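Local atomic coordinates of protein-arginine-phosphatase (Bacillus subtilis subsp. subtilis, PDB entry 4KK3), a protein that removes phosphate from phosphoarginine residues of many proteins, counteracting the arginine kinase McsB and restoring DNA binding by the phosphorylated repressor CtsR. Residues Ala19-Ile24 / Glu28-Asn33. Residues are numbered along the deposited sequence; the frame is centred on the assembly and turned at random.
Sequences ALFKSI and EGLNVN
The ring of F21 meets the side chains of L30 and V32 where the chain leaves helix 13-28 and doubles back toward strand 33-38, in the first beta-alpha-beta crossover of the low molecular weight phosphatase fold. L30 CD1 lies 4.0 Å from F21 CZ, and V32 CG2 approaches the neighbouring CE2 of F21 at 3.9 Å; both methyls come in obliquely, from side chains that run roughly perpendicular to that of F21. Holding CG anti to the backbone N (chi1 -168°) carries the F21 ring out from the helix so that its far end reaches the returning chain. L30 and V32, in the loop that leads to strand 33-38, both turn their side chains toward the helix. G29, with positive phi (79°), is where the backbone departs from helical geometry. Farther out, L141 and L145 of helix 124-145 also pack on F21, and L151 touches both L30 and V32. E28 directs its carboxylate to K143 and K146, forming salt bridges with the C-terminal region. Its backbone N donates to I24 O, four residues back, at 2.9 Å with an N-H...O angle of 160°.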
ATOM      1  N   ALA A  19       7.205  -1.283   0.681  1.00 15.65           N
ATOM      2  CA  ALA A  19       8.592  -1.723   0.487  1.00 14.06           C
ATOM      3  C   ALA A  19       8.841  -2.127  -0.958  1.00 15.47           C
ATOM      4  O   ALA A  19       9.894  -1.788  -1.529  1.00 18.75           O
ATOM      5  CB  ALA A  19       8.914  -2.866   1.433  1.00 18.12           C
ATOM      6  N   LEU A  20       7.901  -2.866  -1.547  1.00 14.44           N
ATOM      7  CA  LEU A  20       7.995  -3.237  -2.958  1.00 16.20           C
ATOM      8  C   LEU A  20       8.014  -1.996  -3.866  1.00 18.68           C
ATOM      9  O   LEU A  20       8.844  -1.893  -4.783  1.00 19.94           O
ATOM     10  CB  LEU A  20       6.846  -4.167  -3.370  1.00 16.77           C
ATOM     11  CG  LEU A  20       6.837  -5.588  -2.795  1.00 18.26           C
ATOM     12  CD1 LEU A  20       5.507  -6.263  -3.078  1.00 20.53           C
ATOM     13  CD2 LEU A  20       7.972  -6.387  -3.421  1.00 25.02           C
ATOM     14  N   PHE A  21       7.098  -1.058  -3.624  1.00 16.90           N
ATOM     15  CA  PHE A  21       7.046   0.142  -4.465  1.00 18.72           C
ATOM     16  C   PHE A  21       8.262   1.070  -4.320  1.00 20.94           C
ATOM     17  O   PHE A  21       8.711   1.674  -5.303  1.00 22.71           O
ATOM     18  CB  PHE A  21       5.750   0.920  -4.246  1.00 18.93           C
ATOM     19  CG  PHE A  21       5.525   1.991  -5.267  1.00 20.54           C
ATOM     20  CD1 PHE A  21       5.318   1.656  -6.597  1.00 20.33           C
ATOM     21  CD2 PHE A  21       5.517   3.323  -4.901  1.00 25.73           C
ATOM     22  CE1 PHE A  21       5.117   2.652  -7.557  1.00 21.55           C
ATOM     23  CE2 PHE A  21       5.313   4.319  -5.858  1.00 24.40           C
ATOM     24  CZ  PHE A  21       5.117   3.972  -7.175  1.00 24.62           C
ATOM     25  N   LYS A  22       8.788   1.199  -3.107  1.00 20.22           N
ATOM     26  CA  LYS A  22       9.984   2.020  -2.907  1.00 23.17           C
ATOM     27  C   LYS A  22      11.136   1.486  -3.751  1.00 26.83           C
ATOM     28  O   LYS A  22      11.878   2.257  -4.363  1.00 26.28           O
ATOM     29  CB  LYS A  22      10.387   2.058  -1.436  1.00 24.24           C
ATOM     30  CG  LYS A  22       9.551   3.003  -0.580  1.00 25.69           C
ATOM     31  CD  LYS A  22       9.856   2.781   0.892  1.00 34.20           C
ATOM     32  CE  LYS A  22       9.301   3.886   1.770  1.00 41.97           C
ATOM     33  NZ  LYS A  22       9.548   3.580   3.214  1.00 44.63           N
ATOM     34  N   SER A  23      11.265   0.163  -3.790  1.00 26.76           N
ATOM     35  CA  SER A  23      12.317  -0.479  -4.572  1.00 24.48           C
ATOM     36  C   SER A  23      12.139  -0.241  -6.066  1.00 27.13           C
ATOM     37  O   SER A  23      13.080   0.157  -6.759  1.00 25.62           O
ATOM     38  CB  SER A  23      12.339  -1.983  -4.299  1.00 28.81           C
ATOM     39  OG  SER A  23      13.389  -2.601  -5.026  1.00 33.70           O
ATOM     40  N   ILE A  24      10.924  -0.503  -6.546  1.00 25.35           N
ATOM     41  CA  ILE A  24      10.545  -0.310  -7.943  1.00 26.13           C
ATOM     42  C   ILE A  24      10.736   1.144  -8.361  1.00 25.86           C
ATOM     43  O   ILE A  24      11.311   1.430  -9.417  1.00 29.71           O
ATOM     44  CB  ILE A  24       9.056  -0.701  -8.156  1.00 19.41           C
ATOM     45  CG1 ILE A  24       8.890  -2.215  -8.187  1.00 18.95           C
ATOM     46  CG2 ILE A  24       8.526  -0.113  -9.455  1.00 26.29           C
ATOM     47  CD1 ILE A  24       7.446  -2.655  -7.985  1.00 23.32           C
ATOM     48  N   GLU A  28      13.109   2.715 -11.341  1.00 40.39           N
ATOM     49  CA  GLU A  28      12.450   3.416 -12.438  1.00 45.45           C
ATOM     50  C   GLU A  28      12.842   4.893 -12.446  1.00 45.64           C
ATOM     51  O   GLU A  28      12.569   5.620 -13.403  1.00 46.20           O
ATOM     52  CB  GLU A  28      10.929   3.262 -12.307  1.00 45.57           C
ATOM     53  CG  GLU A  28      10.102   3.826 -13.458  1.00 59.64           C
ATOM     54  CD  GLU A  28      10.298   3.072 -14.761  1.00 69.97           C
ATOM     55  OE1 GLU A  28      10.638   1.869 -14.710  1.00 72.50           O
ATOM     56  OE2 GLU A  28      10.112   3.685 -15.836  1.00 72.30           O
ATOM     57  N   GLY A  29      13.494   5.334 -11.378  1.00 44.65           N
ATOM     58  CA  GLY A  29      13.923   6.715 -11.276  1.00 42.80           C
ATOM     59  C   GLY A  29      12.780   7.627 -10.890  1.00 44.38           C
ATOM     60  O   GLY A  29      12.796   8.821 -11.187  1.00 47.91           O
ATOM     61  N   LEU A  30      11.777   7.056 -10.229  1.00 36.78           N
ATOM     62  CA  LEU A  30      10.619   7.824  -9.790  1.00 44.38           C
ATOM     63  C   LEU A  30      10.943   8.700  -8.596  1.00 48.08           C
ATOM     64  O   LEU A  30      11.575   8.255  -7.641  1.00 51.18           O
ATOM     65  CB  LEU A  30       9.476   6.885  -9.412  1.00 45.34           C
ATOM     66  CG  LEU A  30       8.556   6.421 -10.530  1.00 46.68           C
ATOM     67  CD1 LEU A  30       7.484   5.517  -9.953  1.00 41.53           C
ATOM     68  CD2 LEU A  30       7.936   7.623 -11.190  1.00 51.77           C
ATOM     69  N   ASN A  31      10.487   9.945  -8.644  1.00 45.70           N
ATOM     70  CA  ASN A  31      10.651  10.846  -7.515  1.00 50.43           C
ATOM     71  C   ASN A  31       9.348  10.960  -6.742  1.00 46.32           C
ATOM     72  O   ASN A  31       8.560  11.881  -6.950  1.00 48.61           O
ATOM     73  CB  ASN A  31      11.150  12.218  -7.977  1.00 61.29           C
ATOM     74  CG  ASN A  31      12.611  12.193  -8.398  1.00 72.08           C
ATOM     75  OD1 ASN A  31      13.392  11.373  -7.909  1.00 75.02           O
ATOM     76  ND2 ASN A  31      12.989  13.093  -9.303  1.00 75.14           N
ATOM     77  N   VAL A  32       9.114   9.987  -5.868  1.00 39.49           N
ATOM     78  CA  VAL A  32       7.907   9.963  -5.055  1.00 38.01           C
ATOM     79  C   VAL A  32       8.252   9.679  -3.605  1.00 35.40           C
ATOM     80  O   VAL A  32       9.298   9.098  -3.306  1.00 35.00           O
ATOM     81  CB  VAL A  32       6.907   8.893  -5.548  1.00 39.89           C
ATOM     82  CG1 VAL A  32       6.435   9.212  -6.953  1.00 48.42           C
ATOM     83  CG2 VAL A  32       7.532   7.512  -5.500  1.00 36.79           C
ATOM     84  N   ASN A  33       7.364  10.097  -2.710  1.00 28.89           N
ATOM     85  CA  ASN A  33       7.485   9.813  -1.290  1.00 26.14           C
ATOM     86  C   ASN A  33       6.433   8.775  -0.920  1.00 25.13           C
ATOM     87  O   ASN A  33       5.261   8.960  -1.211  1.00 25.03           O
ATOM     88  CB  ASN A  33       7.274  11.098  -0.493  1.00 26.64           C
ATOM     89  CG  ASN A  33       7.651  10.953   0.963  1.00 44.73           C
ATOM     90  OD1 ASN A  33       6.818  10.606   1.801  1.00 50.34           O
ATOM     91  ND2 ASN A  33       8.912  11.229   1.278  1.00 54.55           N
TER